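Long-range contacts in uridylate kinase (Archaeoglobus fulgidus, PDB 2IJ9), which probably catalyses the reversible transfer of a phosphate from ATP to UMP, giving UDP for pyrimidine nucleotide synthesis: residues S79-A84 with Y102-M107; I133-V138 with Y196-T201; Q161-I166 with L183-I188. The protein carries 1 engineered substitution. All blocks are in the same frame, centred on the assembly; numbering follows the deposited sequence.

Interaction 1 of 3, residues S79-A84 with Y102-M107; sequences SAIPSA and YRVVVM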
# COMPACT_ATOMS: atom_id res chain seq x y z
N SER B 79 -2.45 13.03 -13.88
CA SER B 79 -1.69 12.28 -14.87
C SER B 79 -2.71 11.62 -15.75
O SER B 79 -2.65 11.68 -16.98
CB SER B 79 -0.83 11.20 -14.21
OG SER B 79 -0.21 11.65 -13.01
N ALA B 80 -3.70 11.03 -15.09
CA ALA B 80 -4.70 10.24 -15.76
C ALA B 80 -5.65 11.03 -16.66
O ALA B 80 -6.09 10.52 -17.68
CB ALA B 80 -5.48 9.41 -14.75
N ILE B 81 -5.97 12.27 -16.30
CA ILE B 81 -6.84 13.06 -17.17
C ILE B 81 -6.12 14.15 -17.97
O ILE B 81 -5.56 15.09 -17.40
CB ILE B 81 -8.15 13.54 -16.46
CG1 ILE B 81 -8.63 14.87 -17.04
CG2 ILE B 81 -7.99 13.58 -14.94
CD1 ILE B 81 -10.11 15.03 -17.00
N PRO B 82 -6.10 14.00 -19.31
CA PRO B 82 -5.31 14.87 -20.19
C PRO B 82 -5.85 16.30 -20.31
O PRO B 82 -5.09 17.23 -20.60
CB PRO B 82 -5.37 14.15 -21.54
CG PRO B 82 -6.66 13.40 -21.49
CD PRO B 82 -6.83 12.97 -20.07
N SER B 83 -7.14 16.49 -20.05
CA SER B 83 -7.77 17.81 -20.13
C SER B 83 -7.73 18.58 -18.80
O SER B 83 -8.41 19.60 -18.63
CB SER B 83 -9.20 17.68 -20.63
OG SER B 83 -9.23 16.93 -21.83
N ALA B 84 -6.93 18.10 -17.87
CA ALA B 84 -6.81 18.75 -16.59
C ALA B 84 -5.65 19.74 -16.61
O ALA B 84 -4.66 19.55 -17.34
CB ALA B 84 -6.61 17.72 -15.49
N TYR B 102 -8.85 25.67 -18.48
CA TYR B 102 -9.00 24.21 -18.51
C TYR B 102 -10.39 23.76 -18.15
O TYR B 102 -11.08 24.42 -17.36
CB TYR B 102 -8.01 23.57 -17.56
CG TYR B 102 -6.58 23.76 -17.97
CD1 TYR B 102 -6.02 22.97 -18.96
CD2 TYR B 102 -5.80 24.74 -17.38
CE1 TYR B 102 -4.70 23.14 -19.34
CE2 TYR B 102 -4.47 24.91 -17.75
CZ TYR B 102 -3.93 24.11 -18.73
OH TYR B 102 -2.62 24.28 -19.11
N ARG B 103 -10.81 22.63 -18.72
CA ARG B 103 -12.15 22.07 -18.46
C ARG B 103 -12.17 21.24 -17.17
O ARG B 103 -13.24 21.00 -16.58
CB ARG B 103 -12.67 21.26 -19.65
CG ARG B 103 -12.84 22.05 -20.93
CD ARG B 103 -13.63 23.36 -20.74
NE ARG B 103 -13.00 24.44 -21.51
CZ ARG B 103 -12.45 25.53 -20.99
NH1 ARG B 103 -12.46 25.72 -19.68
NH2 ARG B 103 -11.90 26.44 -21.78
N VAL B 104 -11.00 20.81 -16.74
CA VAL B 104 -10.89 20.11 -15.48
C VAL B 104 -9.81 20.72 -14.59
O VAL B 104 -8.67 20.90 -15.00
CB VAL B 104 -10.71 18.57 -15.67
CG1 VAL B 104 -10.24 17.90 -14.40
CG2 VAL B 104 -12.03 17.96 -16.08
N VAL B 105 -10.21 21.07 -13.38
CA VAL B 105 -9.28 21.48 -12.36
C VAL B 105 -9.36 20.47 -11.23
O VAL B 105 -10.44 20.05 -10.84
CB VAL B 105 -9.57 22.90 -11.87
CG1 VAL B 105 -8.61 23.30 -10.74
CG2 VAL B 105 -9.44 23.86 -13.03
N VAL B 106 -8.20 20.05 -10.73
CA VAL B 106 -8.13 19.06 -9.67
C VAL B 106 -7.28 19.60 -8.55
O VAL B 106 -6.09 19.89 -8.73
CB VAL B 106 -7.46 17.75 -10.17
CG1 VAL B 106 -7.45 16.72 -9.06
CG2 VAL B 106 -8.18 17.18 -11.41
N MET B 107 -7.88 19.73 -7.37
CA MET B 107 -7.15 20.23 -6.21
C MET B 107 -7.20 19.33 -4.97
O MET B 107 -8.09 18.49 -4.81
CB MET B 107 -7.66 21.62 -5.82
CG MET B 107 -9.10 21.66 -5.36
SD MET B 107 -9.59 23.37 -5.25
CE MET B 107 -8.44 23.86 -3.99

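Interaction 2 of 3, residues I133-V138 with Y196-T201; sequences INATNV and YVILGT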
# COMPACT_ATOMS: atom_id res chain seq x y z
N ILE B 133 -21.36 17.02 -6.46
CA ILE B 133 -21.42 15.57 -6.39
C ILE B 133 -20.39 15.02 -5.38
O ILE B 133 -19.18 15.04 -5.62
CB ILE B 133 -21.21 14.95 -7.77
CG1 ILE B 133 -22.20 15.56 -8.76
CG2 ILE B 133 -21.36 13.43 -7.71
CD1 ILE B 133 -22.06 15.05 -10.16
N ASN B 134 -20.90 14.53 -4.26
CA ASN B 134 -20.06 14.03 -3.18
C ASN B 134 -19.89 12.49 -3.23
O ASN B 134 -20.66 11.74 -2.61
CB ASN B 134 -20.61 14.50 -1.83
CG ASN B 134 -19.70 14.16 -0.68
OD1 ASN B 134 -18.48 14.12 -0.83
ND2 ASN B 134 -20.29 13.90 0.48
N ALA B 135 -18.88 12.03 -3.97
CA ALA B 135 -18.65 10.60 -4.19
C ALA B 135 -17.97 9.94 -3.00
O ALA B 135 -16.74 9.99 -2.88
CB ALA B 135 -17.84 10.40 -5.43
N THR B 136 -18.77 9.32 -2.14
CA THR B 136 -18.27 8.64 -0.95
C THR B 136 -18.27 7.10 -1.12
O THR B 136 -18.55 6.59 -2.21
CB THR B 136 -19.02 9.13 0.34
OG1 THR B 136 -18.56 8.41 1.49
CG2 THR B 136 -20.53 8.96 0.20
N ASN B 137 -17.93 6.38 -0.05
CA ASN B 137 -17.88 4.91 -0.09
C ASN B 137 -19.17 4.28 0.40
O ASN B 137 -19.33 3.06 0.37
CB ASN B 137 -16.65 4.37 0.67
CG ASN B 137 -16.36 5.16 1.93
OD1 ASN B 137 -17.28 5.59 2.64
ND2 ASN B 137 -15.07 5.36 2.22
N VAL B 138 -20.10 5.12 0.85
CA VAL B 138 -21.46 4.65 1.14
C VAL B 138 -22.42 5.14 0.04
O VAL B 138 -22.04 5.96 -0.80
CB VAL B 138 -21.94 5.02 2.57
CG1 VAL B 138 -20.90 4.58 3.61
CG2 VAL B 138 -22.23 6.52 2.69
N TYR B 196 -25.39 15.83 -4.34
CA TYR B 196 -25.55 14.39 -4.36
C TYR B 196 -24.64 13.81 -3.29
O TYR B 196 -23.55 14.33 -3.02
CB TYR B 196 -25.18 13.84 -5.73
CG TYR B 196 -26.26 14.01 -6.76
CD1 TYR B 196 -26.45 15.23 -7.41
CD2 TYR B 196 -27.10 12.95 -7.10
CE1 TYR B 196 -27.44 15.38 -8.36
CE2 TYR B 196 -28.10 13.09 -8.05
CZ TYR B 196 -28.26 14.31 -8.68
OH TYR B 196 -29.26 14.45 -9.62
N VAL B 197 -25.11 12.74 -2.65
CA VAL B 197 -24.28 11.95 -1.75
C VAL B 197 -24.34 10.50 -2.25
O VAL B 197 -25.40 9.86 -2.18
CB VAL B 197 -24.79 12.05 -0.30
CG1 VAL B 197 -24.07 11.03 0.58
CG2 VAL B 197 -24.58 13.47 0.22
N ILE B 198 -23.24 9.99 -2.78
CA ILE B 198 -23.33 8.75 -3.54
C ILE B 198 -22.18 7.77 -3.30
O ILE B 198 -21.12 8.15 -2.80
CB ILE B 198 -23.48 9.03 -5.06
CG1 ILE B 198 -22.27 9.80 -5.59
CG2 ILE B 198 -24.81 9.74 -5.33
CD1 ILE B 198 -22.08 9.69 -7.10
N LEU B 199 -22.42 6.51 -3.63
CA LEU B 199 -21.34 5.56 -3.73
C LEU B 199 -20.47 5.91 -4.96
O LEU B 199 -20.92 5.83 -6.11
CB LEU B 199 -21.87 4.13 -3.77
CG LEU B 199 -20.78 3.08 -3.62
CD1 LEU B 199 -21.15 2.07 -2.55
CD2 LEU B 199 -20.40 2.41 -4.96
N GLY B 200 -19.24 6.31 -4.68
CA GLY B 200 -18.35 6.82 -5.70
C GLY B 200 -17.90 5.80 -6.71
O GLY B 200 -16.84 5.20 -6.57
N THR B 201 -18.72 5.59 -7.74
CA THR B 201 -18.29 4.79 -8.87
C THR B 201 -18.59 5.58 -10.13
O THR B 201 -19.62 6.26 -10.20
CB THR B 201 -18.96 3.41 -8.89
OG1 THR B 201 -18.89 2.85 -10.20
CG2 THR B 201 -20.42 3.52 -8.49

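Interaction 3 of 3, residues Q161-I166 with L183-I188; sequences QQLVEI and LAAKII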
# COMPACT_ATOMS: atom_id res chain seq x y z
N GLN B 161 -32.07 21.62 5.01
CA GLN B 161 -32.41 21.69 6.44
C GLN B 161 -32.51 20.31 7.06
O GLN B 161 -32.02 20.07 8.17
CB GLN B 161 -33.72 22.45 6.66
CG GLN B 161 -33.65 23.96 6.45
CD GLN B 161 -33.75 24.37 4.99
OE1 GLN B 161 -34.04 23.55 4.12
NE2 GLN B 161 -33.50 25.64 4.72
N GLN B 162 -33.15 19.39 6.33
CA GLN B 162 -33.26 18.01 6.75
C GLN B 162 -31.87 17.40 6.96
O GLN B 162 -31.58 16.87 8.04
CB GLN B 162 -34.04 17.19 5.71
CG GLN B 162 -35.51 17.54 5.56
CD GLN B 162 -36.20 16.66 4.52
OE1 GLN B 162 -36.35 17.04 3.36
NE2 GLN B 162 -36.59 15.46 4.94
N LEU B 163 -31.03 17.51 5.93
CA LEU B 163 -29.66 17.01 5.96
C LEU B 163 -28.89 17.58 7.14
O LEU B 163 -28.18 16.85 7.83
CB LEU B 163 -28.91 17.33 4.66
CG LEU B 163 -27.39 17.10 4.73
CD1 LEU B 163 -27.04 15.60 4.85
CD2 LEU B 163 -26.67 17.76 3.56
N VAL B 164 -29.04 18.88 7.37
CA VAL B 164 -28.39 19.50 8.52
C VAL B 164 -28.79 18.75 9.80
O VAL B 164 -27.92 18.23 10.51
CB VAL B 164 -28.67 21.02 8.60
CG1 VAL B 164 -28.05 21.61 9.88
CG2 VAL B 164 -28.12 21.73 7.36
N GLU B 165 -30.10 18.67 10.05
CA GLU B 165 -30.63 17.95 11.21
C GLU B 165 -30.07 16.53 11.34
O GLU B 165 -29.66 16.12 12.42
CB GLU B 165 -32.15 17.88 11.15
CG GLU B 165 -32.85 19.11 11.69
CD GLU B 165 -34.20 18.78 12.32
OE1 GLU B 165 -34.91 17.88 11.82
OE2 GLU B 165 -34.55 19.43 13.33
N ILE B 166 -30.05 15.82 10.22
CA ILE B 166 -29.58 14.45 10.17
C ILE B 166 -28.13 14.31 10.67
O ILE B 166 -27.81 13.36 11.38
CB ILE B 166 -29.75 13.86 8.75
CG1 ILE B 166 -30.45 12.52 8.80
CG2 ILE B 166 -28.42 13.75 7.99
CD1 ILE B 166 -31.15 12.23 7.51
N LEU B 183 -20.36 20.88 8.77
CA LEU B 183 -20.05 22.18 8.17
C LEU B 183 -20.28 22.14 6.67
O LEU B 183 -20.70 23.13 6.08
CB LEU B 183 -18.63 22.63 8.49
CG LEU B 183 -18.20 22.63 9.97
CD1 LEU B 183 -16.74 23.02 10.13
CD2 LEU B 183 -19.11 23.51 10.83
N ALA B 184 -20.02 20.98 6.06
CA ALA B 184 -20.33 20.75 4.65
C ALA B 184 -21.82 20.95 4.39
O ALA B 184 -22.20 21.69 3.48
CB ALA B 184 -19.90 19.34 4.23
N ALA B 185 -22.65 20.30 5.21
CA ALA B 185 -24.12 20.39 5.13
C ALA B 185 -24.63 21.81 5.35
O ALA B 185 -25.43 22.31 4.56
CB ALA B 185 -24.75 19.44 6.14
N LYS B 186 -24.17 22.44 6.43
CA LYS B 186 -24.44 23.85 6.69
C LYS B 186 -24.09 24.70 5.48
O LYS B 186 -24.92 25.51 5.02
CB LYS B 186 -23.65 24.34 7.91
CG LYS B 186 -24.20 23.85 9.25
CD LYS B 186 -23.12 23.72 10.31
CE LYS B 186 -22.61 25.08 10.81
NZ LYS B 186 -23.67 25.89 11.47
N ILE B 187 -22.88 24.50 4.94
CA ILE B 187 -22.44 25.18 3.73
C ILE B 187 -23.37 24.86 2.55
O ILE B 187 -23.74 25.77 1.80
CB ILE B 187 -20.97 24.88 3.39
CG1 ILE B 187 -20.06 25.43 4.49
CG2 ILE B 187 -20.57 25.52 2.05
CD1 ILE B 187 -18.68 24.75 4.60
N ILE B 188 -23.77 23.60 2.40
CA ILE B 188 -24.72 23.24 1.33
C ILE B 188 -26.06 23.97 1.47
O ILE B 188 -26.67 24.37 0.46
CB ILE B 188 -24.99 21.74 1.27
CG1 ILE B 188 -23.69 20.97 1.13
CG2 ILE B 188 -25.91 21.43 0.10
CD1 ILE B 188 -23.82 19.50 1.44

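Interaction 1 of 3, residues S79-A84 with Y102-M107
A84 and V104 lie backbone to backbone in a single beta bridge, their CA atoms 4.4 Å apart, where the connection after helix 59-80 meets the start of strand 104-107, the outermost strand within this chain on one side of the amino acid kinase fold's sheet. The chain leaves the helix at I81 and reverses through a type I beta turn from I81 to A84. From that turn S83 O accepts a weak hydrogen bond from V104 N (3.4 Å, 139° at the hydrogen), and V104 also bonds to the backbone of A85. Between these segments apolar contact does much of the joining. V104 suits the place with two methyls: CG1, anti to the backbone N (chi1 165°), lies 3.8 Å from A84 CB, while CG2 makes the nearer approach to I81 CD1, at 3.6 Å. A84, small enough to let the backbones come close, also brings its CB within 4.4 Å of V106 CG2. S83 turns its hydroxyl elsewhere, to a hydrogen bond with E27 of helix 16-32, which also packs on V104 through A30. Just before the bridge, the ring of Y102 lies obliquely to the A84 backbone, with Y102 CD1 4.0 Å from A84 C.

Interaction 2 of 3, residues I133-V138 with Y196-T201
T136 O takes one hydrogen bond, from G200 N, and a weaker CA-H...O contact, from L199 CA at 3.3 Å. The hydrogen bond, 2.6 Å from G200 N to T136 O, runs nearly along the C=O axis, with 165° at the hydrogen, and it ends a regular parallel pairing. N134 N donates to Y196 O, I198 N donates to N134 O at 3.1 Å, and T136 N donates to I198 O, so N134 and T136 each use both backbone polar groups toward the neighbouring strand. The two strands are twisted by 27° against each other. I133, A135, Y196 and I198 point to one face of the sheet, which helix 202-209 covers; N134 and V197 point to the other. On the first face I133 CG2 meets I198 CD1 at 3.9 Å. I198 reaches it with CG1 set between the backbone N and the carbonyl carbon (chi1 61°). Branched aliphatic residues suit these buried positions, filling the layer between sheet and helix. A135 CB is 3.6 Å from G200 CA; G200 has no side chain, which suits so near an approach, and it is also the centre of an inverse gamma turn. Past the strand end, L199 CD1 lies against N137 O. T136 and N137 are both predicted to bind ATP, and the N137 side chain touches S10, another predicted ATP residue. Parallel strands ending together in nucleotide-binding loops, at the C-terminal edge of the sheet, are characteristic of the alpha/beta amino acid kinase fold.

Interaction 3 of 3, residues Q161-I166 with L183-I188
L163 reaches across to A185 with its CD2 methyl, which rests 3.6 Å from A185 CB. CG is anti to the backbone N (chi1 168°), and chi2 of 68° leaves CD2 extended, anti to CA, toward I188 CD1 at 4.0 Å; the side chains of L163 and I188 meet at about a right angle. A branched leucine, whose methyls stand away from the backbone, suits the gap between two nearly antiparallel helices, whose axes approach to 8.8 Å at an angle of 165°. A185 is the complementary residue: its single methyl lets V164 and A185 bring their CA atoms to 5.5 Å, the closest CA pair of the two segments. V164, with CG1 anti to the backbone N, holds CG2 beside that N and lays it over the A185 carbonyl, 3.9 Å from A185 O. Its other methyl, CG1, comes near the aliphatic part of K186. No hydrogen bond joins the two segments, so apolar packing makes the contact. V164 also leans on E189, one turn on from A185. Nearby, L163 packs on L158 of strand 157-158 and I188 on I180, while helix 182-191 also lies against helix 117-126, A184 touching D117 and I187 touching A121 and L122.

How the interactions relate
Interactions 1 and 2 both involve the central sheet, with centres 20 Å apart: interaction 1 at 104-107, one of its two outermost strands within this chain, interaction 2 between strands 131-136 and 195-199. Interaction 3 lies within the loop that interaction 2 closes, and helix 182-191 runs on into strand 195-199; the two centres are 16 Å apart, the nearest atoms about 6 Å. Interactions 1 and 3 are on opposite sides of the chain's centre, their centres 29 Å apart. Interaction 2 holds predicted ATP-binding residues. The others stand further back: the side chain of V106 is about 10 Å from that of T116, and that of K186 about 9 Å from that of H114, both predicted UMP-binding residues.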